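Local coordinates for peptidoglycan glycosyltransferase (Atopobium parvulum, PDB 4OVD), which belongs to the penicillin-binding proteins, a family of bacterial cell-wall enzymes, and joins a dimerisation domain to a transpeptidase-type domain, at residues G365-R368 against F369-I373; L414-P417 against F418-I422; S462-L465 against D466-T469. All blocks are in the same frame, centred on the assembly; numbering follows the deposited sequence.

Interaction 1 (G365-R368 against F369-I373)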
ATOM      1  N   GLY A 365      24.160   5.757   9.820  1.00 34.09           N
ATOM      2  CA  GLY A 365      25.040   6.454   8.904  1.00 33.44           C
ATOM      3  C   GLY A 365      24.254   6.514   7.615  1.00 42.34           C
ATOM      4  O   GLY A 365      23.455   5.621   7.310  1.00 39.35           O
ATOM      5  N   ASP A 366      24.517   7.540   6.817  1.00 39.05           N
ATOM      6  CA  ASP A 366      23.775   7.758   5.582  1.00 45.93           C
ATOM      7  C   ASP A 366      23.978   6.674   4.559  1.00 42.89           C
ATOM      8  O   ASP A 366      23.061   6.273   3.893  1.00 39.63           O
ATOM      9  CB  ASP A 366      24.202   9.110   4.979  1.00 43.62           C
ATOM     10  CG  ASP A 366      23.620  10.271   5.769  1.00 53.65           C
ATOM     11  OD1 ASP A 366      22.740  10.023   6.663  1.00 47.86           O
ATOM     12  OD2 ASP A 366      23.989  11.412   5.459  1.00 49.30           O
ATOM     13  N   LYS A 367      25.205   6.229   4.432  1.00 38.69           N
ATOM     14  CA  LYS A 367      25.523   5.185   3.464  1.00 42.17           C
ATOM     15  C   LYS A 367      24.727   3.909   3.672  1.00 42.66           C
ATOM     16  O   LYS A 367      24.140   3.408   2.704  1.00 40.05           O
ATOM     17  CB  LYS A 367      27.022   4.869   3.498  1.00 45.70           C
ATOM     18  CG  LYS A 367      27.402   3.729   2.556  1.00 49.54           C
ATOM     19  CD  LYS A 367      28.908   3.691   2.329  1.00 55.42           C
ATOM     20  CE  LYS A 367      29.265   2.418   1.600  1.00 60.60           C
ATOM     21  NZ  LYS A 367      30.691   2.456   1.283  1.00 74.17           N
ATOM     22  N   ARG A 368      24.763   3.333   4.890  1.00 40.12           N
ATOM     23  CA  ARG A 368      23.995   2.108   5.146  1.00 41.54           C
ATOM     24  C   ARG A 368      22.526   2.402   5.091  1.00 37.28           C
ATOM     25  O   ARG A 368      21.737   1.535   4.693  1.00 33.90           O
ATOM     26  CB  ARG A 368      24.381   1.411   6.474  1.00 39.51           C
ATOM     27  CG  ARG A 368      25.748   0.750   6.410  1.00 47.04           C
ATOM     28  CD  ARG A 368      26.184   0.086   7.708  1.00 47.08           C
ATOM     29  NE  ARG A 368      26.330   1.061   8.787  1.00 43.67           N
ATOM     30  CZ  ARG A 368      27.181   0.907   9.790  1.00 48.95           C
ATOM     31  NH1 ARG A 368      27.985  -0.149   9.792  1.00 43.75           N
ATOM     32  NH2 ARG A 368      27.256   1.837  10.766  1.00 48.94           N
ATOM     33  N   PHE A 369      22.145   3.631   5.451  1.00 36.28           N
ATOM     34  CA  PHE A 369      20.738   3.991   5.390  1.00 34.80           C
ATOM     35  C   PHE A 369      20.281   4.000   3.955  1.00 37.55           C
ATOM     36  O   PHE A 369      19.296   3.365   3.607  1.00 36.25           O
ATOM     37  CB  PHE A 369      20.471   5.371   6.001  1.00 35.59           C
ATOM     38  CG  PHE A 369      19.013   5.770   6.011  1.00 35.54           C
ATOM     39  CD1 PHE A 369      18.113   5.195   6.924  1.00 35.83           C
ATOM     40  CD2 PHE A 369      18.556   6.713   5.167  1.00 36.58           C
ATOM     41  CE1 PHE A 369      16.830   5.593   6.955  1.00 37.89           C
ATOM     42  CE2 PHE A 369      17.237   7.141   5.216  1.00 37.72           C
ATOM     43  CZ  PHE A 369      16.383   6.598   6.127  1.00 37.52           C
ATOM     44  N   ALA A 370      20.968   4.764   3.120  1.00 38.41           N
ATOM     45  CA  ALA A 370      20.598   4.843   1.716  1.00 37.04           C
ATOM     46  C   ALA A 370      20.666   3.458   1.046  1.00 38.92           C
ATOM     47  O   ALA A 370      19.871   3.145   0.153  1.00 39.83           O
ATOM     48  CB  ALA A 370      21.461   5.845   0.992  1.00 41.45           C
ATOM     49  N   GLU A 371      21.603   2.605   1.442  1.00 37.13           N
ATOM     50  CA  GLU A 371      21.621   1.270   0.834  1.00 40.47           C
ATOM     51  C   GLU A 371      20.412   0.473   1.238  1.00 38.02           C
ATOM     52  O   GLU A 371      19.835  -0.223   0.418  1.00 38.02           O
ATOM     53  CB  GLU A 371      22.891   0.487   1.174  1.00 45.16           C
ATOM     54  CG  GLU A 371      24.084   1.027   0.387  1.00 57.46           C
ATOM     55  CD  GLU A 371      25.411   0.492   0.883  1.00 68.01           C
ATOM     56  OE1 GLU A 371      25.454  -0.136   1.972  1.00 77.31           O
ATOM     57  OE2 GLU A 371      26.413   0.749   0.192  1.00 64.89           O
ATOM     58  N   GLY A 372      19.967   0.635   2.481  1.00 35.74           N
ATOM     59  CA  GLY A 372      18.811  -0.110   2.934  1.00 35.52           C
ATOM     60  C   GLY A 372      17.528   0.345   2.279  1.00 35.05           C
ATOM     61  O   GLY A 372      16.685  -0.480   1.984  1.00 34.69           O
ATOM     62  N   ILE A 373      17.326   1.659   2.209  1.00 35.80           N
ATOM     63  CA  ILE A 373      16.154   2.255   1.571  1.00 39.02           C
ATOM     64  C   ILE A 373      16.005   1.653   0.191  1.00 36.99           C
ATOM     65  O   ILE A 373      14.903   1.293  -0.249  1.00 33.62           O
ATOM     66  CB  ILE A 373      16.415   3.775   1.338  1.00 43.64           C
ATOM     67  CG1 ILE A 373      16.348   4.495   2.650  1.00 51.97           C
ATOM     68  CG2 ILE A 373      15.476   4.440   0.378  1.00 52.93           C
ATOM     69  CD1 ILE A 373      15.293   3.978   3.549  1.00 44.33           C
TER
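The carbonyls of G365, D366, K367 and R368 are taken in turn by the backbone N-H groups of F369, A370, E371 and G372, which closes the opening turns of helix 366-375. G365 sits at the N-cap position, and its O accepts from F369 N at 3.0 Å. The following bond is short and nearly straight: A370 N lies 2.7 Å from D366 O, with an N-H...O angle of 175°. E371 N to K367 O (2.9 Å) and G372 N to R368 O (3.0 Å) are more bent. G365 also follows directly on helix 353-364, and its phi of 94° is one that glycine adopts without strain.

K367 and E371, one turn apart, lie side by side and point the same way. The lysine is extended beyond CG, and its CE comes to 3.6 Å from E371 OE2. NZ, however, stays 4.7 Å from E371 OE2, too far for a salt bridge. Nearer the backbone, E371 CG rests 3.3 Å from K367 O.

R368 does its polar work backward along the chain. A bend at chi3 (-63°) helps bring its NE to the carbonyl of I364, where it donates a hydrogen bond, while NH2 makes a weak one to L363. F369 turns inward instead, packing its ring among T301, E360, I364 and Y400.

Chemically, the turn is held by its main-chain bonds, K367 and E371 can add at most a diffuse attraction at an exposed surface, and the arginine probably offsets the partial negative charge where helix 353-364 ends.

Interaction 2 (L414-P417 against F418-I422)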
ATOM      1  N   LEU A 414      11.186  12.775   1.700  1.00 32.72           N
ATOM      2  CA  LEU A 414      10.956  11.959   0.525  1.00 35.39           C
ATOM      3  C   LEU A 414       9.461  11.881   0.335  1.00 32.64           C
ATOM      4  O   LEU A 414       8.719  12.063   1.259  1.00 34.09           O
ATOM      5  CB  LEU A 414      11.457  10.528   0.650  1.00 34.97           C
ATOM      6  CG  LEU A 414      11.359   9.597   1.865  1.00 41.65           C
ATOM      7  CD1 LEU A 414      10.553   9.979   3.051  1.00 36.73           C
ATOM      8  CD2 LEU A 414      11.270   8.112   1.523  1.00 41.65           C
ATOM      9  N   ALA A 415       9.044  11.513  -0.857  1.00 31.59           N
ATOM     10  CA  ALA A 415       7.637  11.398  -1.149  1.00 29.98           C
ATOM     11  C   ALA A 415       7.504  10.193  -2.032  1.00 28.67           C
ATOM     12  O   ALA A 415       8.124  10.105  -3.159  1.00 33.23           O
ATOM     13  CB  ALA A 415       7.179  12.644  -1.861  1.00 29.39           C
ATOM     14  N   ILE A 416       6.636   9.287  -1.589  1.00 27.46           N
ATOM     15  CA  ILE A 416       6.417   8.038  -2.265  1.00 27.74           C
ATOM     16  C   ILE A 416       4.977   7.608  -2.158  1.00 29.62           C
ATOM     17  O   ILE A 416       4.264   8.059  -1.284  1.00 27.99           O
ATOM     18  CB  ILE A 416       7.301   6.941  -1.628  1.00 28.34           C
ATOM     19  CG1 ILE A 416       6.957   6.780  -0.155  1.00 31.27           C
ATOM     20  CG2 ILE A 416       8.762   7.248  -1.913  1.00 31.71           C
ATOM     21  CD1 ILE A 416       7.852   5.852   0.682  1.00 35.49           C
ATOM     22  N   PRO A 417       4.552   6.723  -3.043  1.00 31.14           N
ATOM     23  CA  PRO A 417       3.221   6.201  -2.932  1.00 29.00           C
ATOM     24  C   PRO A 417       3.250   5.214  -1.807  1.00 29.22           C
ATOM     25  O   PRO A 417       4.281   4.535  -1.622  1.00 30.89           O
ATOM     26  CB  PRO A 417       3.020   5.456  -4.271  1.00 33.70           C
ATOM     27  CG  PRO A 417       4.377   5.123  -4.725  1.00 34.73           C
ATOM     28  CD  PRO A 417       5.262   6.210  -4.232  1.00 34.86           C
ATOM     29  N   PHE A 418       2.128   5.055  -1.118  1.00 28.87           N
ATOM     30  CA  PHE A 418       2.060   4.150   0.004  1.00 31.20           C
ATOM     31  C   PHE A 418       2.260   2.678  -0.388  1.00 29.63           C
ATOM     32  O   PHE A 418       2.695   1.879   0.432  1.00 31.50           O
ATOM     33  CB  PHE A 418       0.832   4.354   0.853  1.00 35.22           C
ATOM     34  CG  PHE A 418       0.951   5.530   1.807  1.00 34.21           C
ATOM     35  CD1 PHE A 418       1.760   5.463   2.919  1.00 35.95           C
ATOM     36  CD2 PHE A 418       0.241   6.681   1.577  1.00 30.40           C
ATOM     37  CE1 PHE A 418       1.903   6.548   3.778  1.00 43.34           C
ATOM     38  CE2 PHE A 418       0.428   7.785   2.385  1.00 35.55           C
ATOM     39  CZ  PHE A 418       1.230   7.726   3.487  1.00 32.50           C
ATOM     40  N   ILE A 419       2.018   2.344  -1.656  1.00 32.68           N
ATOM     41  CA  ILE A 419       2.233   0.983  -2.118  1.00 31.67           C
ATOM     42  C   ILE A 419       3.713   0.554  -1.919  1.00 31.43           C
ATOM     43  O   ILE A 419       4.015  -0.642  -1.675  1.00 33.40           O
ATOM     44  CB  ILE A 419       1.758   0.778  -3.575  1.00 31.14           C
ATOM     45  CG1 ILE A 419       1.629  -0.735  -3.898  1.00 37.32           C
ATOM     46  CG2 ILE A 419       2.680   1.491  -4.531  1.00 33.33           C
ATOM     47  CD1 ILE A 419       0.551  -1.490  -3.086  1.00 38.42           C
ATOM     48  N   GLN A 420       4.617   1.522  -1.879  1.00 32.15           N
ATOM     49  CA  GLN A 420       6.009   1.217  -1.620  1.00 29.29           C
ATOM     50  C   GLN A 420       6.227   0.862  -0.149  1.00 32.37           C
ATOM     51  O   GLN A 420       7.056   0.003   0.208  1.00 30.73           O
ATOM     52  CB  GLN A 420       6.882   2.411  -1.987  1.00 30.63           C
ATOM     53  CG  GLN A 420       7.109   2.528  -3.480  1.00 34.08           C
ATOM     54  CD  GLN A 420       8.084   3.612  -3.846  1.00 32.47           C
ATOM     55  OE1 GLN A 420       8.914   4.083  -3.005  1.00 33.72           O
ATOM     56  NE2 GLN A 420       8.037   4.007  -5.113  1.00 37.87           N
ATOM     57  N   VAL A 421       5.465   1.519   0.710  1.00 31.94           N
ATOM     58  CA  VAL A 421       5.551   1.258   2.137  1.00 30.20           C
ATOM     59  C   VAL A 421       4.986  -0.107   2.397  1.00 31.98           C
ATOM     60  O   VAL A 421       5.574  -0.910   3.137  1.00 32.40           O
ATOM     61  CB  VAL A 421       4.800   2.302   2.961  1.00 39.44           C
ATOM     62  CG1 VAL A 421       4.882   1.953   4.430  1.00 39.46           C
ATOM     63  CG2 VAL A 421       5.394   3.692   2.692  1.00 34.84           C
ATOM     64  N   ILE A 422       3.831  -0.375   1.802  1.00 32.87           N
ATOM     65  CA  ILE A 422       3.186  -1.647   1.949  1.00 33.54           C
ATOM     66  C   ILE A 422       4.125  -2.732   1.497  1.00 33.27           C
ATOM     67  O   ILE A 422       4.337  -3.716   2.190  1.00 34.01           O
ATOM     68  CB  ILE A 422       1.880  -1.654   1.133  1.00 37.25           C
ATOM     69  CG1 ILE A 422       0.867  -0.656   1.745  1.00 32.42           C
ATOM     70  CG2 ILE A 422       1.305  -3.028   1.067  1.00 39.91           C
ATOM     71  CD1 ILE A 422      -0.367  -0.488   0.935  1.00 38.89           C
TER
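Q420 folds back over P417, and the closest packing of the contact is here. Q420 N donates to P417 O at 3.0 Å, arriving from above the carbonyl plane, 45° out of it, although the N-H...O angle is a good 155°. The rest of the glutamine chain crosses the proline ring at a slant: Q420 NE2 lies 3.7 Å from P417 CD, while Q420 CG is 4.0 Å from P417 CG. With CG beside its own backbone N (chi1 -78°) and the chain extended from there, the amide is carried as far back as I416, where OE1 comes to 3.4 Å from I416 CG2. Both ends of this buried amide have polar partners: OE1 accepts from G379 N and NE2 donates to T391 O, which fixes which way the group is turned.

Helix 418-429, which follows P417, lies against the five-stranded antiparallel sheet of the penicillin-binding transpeptidase fold. F418 keeps its CB against P417 C, while its ring packs on V511 and S513 of strand 510-518 and meets the rings of Y291 and Y528 at shallow angles. I422 rests on M251, M253, M526 and Y528 of the sheet.

The looser part of the contact lies to either side of the glutamine along the chain, and even here each residue that takes part is buried, not turned to solvent. I416 and V421 cross at about a right angle, I416 CD1 lying 3.8 Å from V421 CG2. I419 touches the proline lightly, its CG2 4.0 Å from P417 CB, before the rest of the chain leads off toward E389 and M251.

Interaction 3 (S462-L465 against D466-T469)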
ATOM      1  N   SER A 462      11.647 -10.979  12.480  1.00 35.47           N
ATOM      2  CA  SER A 462      11.076 -11.338  13.746  1.00 35.98           C
ATOM      3  C   SER A 462      11.259 -10.268  14.823  1.00 35.33           C
ATOM      4  O   SER A 462      10.370 -10.058  15.603  1.00 34.62           O
ATOM      5  CB  SER A 462      11.736 -12.639  14.275  1.00 42.93           C
ATOM      6  OG  SER A 462      11.421 -13.675  13.395  1.00 48.44           O
ATOM      7  N   ALA A 463      12.421  -9.627  14.907  1.00 37.16           N
ATOM      8  CA  ALA A 463      12.633  -8.590  15.907  1.00 36.28           C
ATOM      9  C   ALA A 463      11.705  -7.393  15.552  1.00 37.69           C
ATOM     10  O   ALA A 463      11.092  -6.831  16.420  1.00 35.29           O
ATOM     11  CB  ALA A 463      14.092  -8.153  15.908  1.00 41.06           C
ATOM     12  N   GLU A 464      11.547  -7.066  14.257  1.00 33.54           N
ATOM     13  CA  GLU A 464      10.662  -5.993  13.873  1.00 32.06           C
ATOM     14  C   GLU A 464       9.176  -6.314  14.187  1.00 34.88           C
ATOM     15  O   GLU A 464       8.425  -5.425  14.671  1.00 32.42           O
ATOM     16  CB  GLU A 464      10.810  -5.658  12.424  1.00 32.61           C
ATOM     17  CG  GLU A 464      12.150  -5.067  12.061  1.00 36.04           C
ATOM     18  CD  GLU A 464      12.357  -3.639  12.569  1.00 40.44           C
ATOM     19  OE1 GLU A 464      11.439  -2.779  12.461  1.00 45.02           O
ATOM     20  OE2 GLU A 464      13.473  -3.378  13.083  1.00 46.51           O
ATOM     21  N   LEU A 465       8.732  -7.530  13.900  1.00 31.65           N
ATOM     22  CA  LEU A 465       7.374  -7.898  14.217  1.00 33.45           C
ATOM     23  C   LEU A 465       7.132  -7.788  15.726  1.00 37.34           C
ATOM     24  O   LEU A 465       6.047  -7.338  16.160  1.00 35.43           O
ATOM     25  CB  LEU A 465       7.052  -9.332  13.793  1.00 40.07           C
ATOM     26  CG  LEU A 465       6.786  -9.626  12.323  1.00 41.21           C
ATOM     27  CD1 LEU A 465       6.643 -11.157  12.101  1.00 41.86           C
ATOM     28  CD2 LEU A 465       5.558  -8.859  11.817  1.00 37.73           C
ATOM     29  N   ASP A 466       8.116  -8.244  16.512  1.00 34.62           N
ATOM     30  CA  ASP A 466       8.026  -8.126  17.958  1.00 35.22           C
ATOM     31  C   ASP A 466       7.802  -6.667  18.369  1.00 36.75           C
ATOM     32  O   ASP A 466       6.955  -6.372  19.201  1.00 30.30           O
ATOM     33  CB  ASP A 466       9.242  -8.700  18.679  1.00 41.96           C
ATOM     34  CG  ASP A 466       8.994  -8.855  20.178  1.00 44.70           C
ATOM     35  OD1 ASP A 466       8.171  -9.718  20.541  1.00 55.92           O
ATOM     36  OD2 ASP A 466       9.611  -8.118  20.987  1.00 45.89           O
HETATM   37  N   MSE A 467       8.538  -5.749  17.784  1.00 32.64           N
HETATM   38  CA  MSE A 467       8.363  -4.365  18.127  1.00 34.41           C
HETATM   39  C   MSE A 467       7.047  -3.831  17.613  1.00 37.40           C
HETATM   40  O   MSE A 467       6.403  -3.083  18.303  1.00 34.13           O
HETATM   41  CB  MSE A 467       9.473  -3.427  17.693  1.00 34.72           C
HETATM   42  CG  MSE A 467      10.763  -3.850  18.325  1.00 35.38           C
HETATM   43 SE   MSE A 467      12.253  -2.656  17.888  0.84 35.90          SE
HETATM   44  CE  MSE A 467      12.638  -3.234  16.041  1.00 37.14           C
HETATM   45  N   MSE A 468       6.600  -4.271  16.443  1.00 34.26           N
HETATM   46  CA  MSE A 468       5.331  -3.799  15.886  1.00 30.55           C
HETATM   47  C   MSE A 468       4.200  -4.328  16.715  1.00 33.91           C
HETATM   48  O   MSE A 468       3.140  -3.736  16.747  1.00 32.78           O
HETATM   49  CB  MSE A 468       5.198  -4.238  14.469  1.00 29.26           C
HETATM   50  CG  MSE A 468       6.182  -3.401  13.667  1.00 32.51           C
HETATM   51 SE   MSE A 468       6.189  -4.238  11.873  0.83 35.82          SE
HETATM   52  CE  MSE A 468       4.383  -3.843  11.246  1.00 39.85           C
ATOM     53  N   THR A 469       4.404  -5.462  17.386  1.00 28.86           N
ATOM     54  CA  THR A 469       3.402  -5.987  18.282  1.00 31.64           C
ATOM     55  C   THR A 469       3.280  -5.085  19.537  1.00 34.62           C
ATOM     56  O   THR A 469       2.167  -4.866  20.016  1.00 35.43           O
ATOM     57  CB  THR A 469       3.740  -7.434  18.668  1.00 37.12           C
ATOM     58  OG1 THR A 469       3.788  -8.165  17.443  1.00 35.30           O
ATOM     59  CG2 THR A 469       2.686  -8.056  19.619  1.00 41.96           C
TER
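This is a contact between successive turns within one helix, 458-474, which lies partly buried between helices 298-307 and 418-429 and the edge strand 487-495. Four backbone bonds carry it, running from D466, M467, M468 and T469 back to S462, A463, E464 and L465. The M468 N to E464 O bond measures 2.8 Å.

L465 O is gripped twice. T469 N reaches it at 2.8 Å and T469 OG1 donates to it at 2.7 Å, the two coming from opposite faces of the carbonyl plane. The hydroxyl can do so because OG1 lies beside its own backbone N (chi1 -59°), turned back along the helix.

On the flank near P313, E464 and M467 cross obliquely. Both methionines are selenomethionine in this model. The chain of M467 bends at chi3 (-76°) and lays its terminal methyl CE against the glutamate carboxylate, 3.1 Å from E464 OE2, a close approach without a hydrogen bond. The other oxygen, E464 OE1, is held by T302 OG1 on helix 298-307. M468 packs its CG 3.2 Å from E464 O before its chain heads toward V299, Y425 and V428. D466 faces outward, and its OD2 forms a salt bridge with R345.

L465, M468 and T469 all rest on A488 at the start of strand 487-495. A threonine hydroxyl bonded to the carbonyl four residues earlier is a familiar feature of alpha helices, and here it belongs to a helix packed beside the edge of the transpeptidase-type domain's central antiparallel sheet.

Overall arrangement
All three contacts belong to the transpeptidase-type domain and follow one another along the chain: interaction 1 on helix 366-375, interaction 2 where the chain enters helix 418-429, interaction 3 on helix 458-474. Centres of interactions 1 and 2 are about 17 Å apart, and each lies about 21 Å from the centre of interaction 3; no two touch. Shared neighbours tie them together instead. Helix 298-307 meets side chains of both interactions 1 and 3, while helix 418-429, whose first turns belong to interaction 2, supplies Y425 and V428 to interaction 3. The helices thus build one domain from its buried core beside the five-stranded sheet (interaction 2), through the partly buried interaction 3, to its surface (interaction 1).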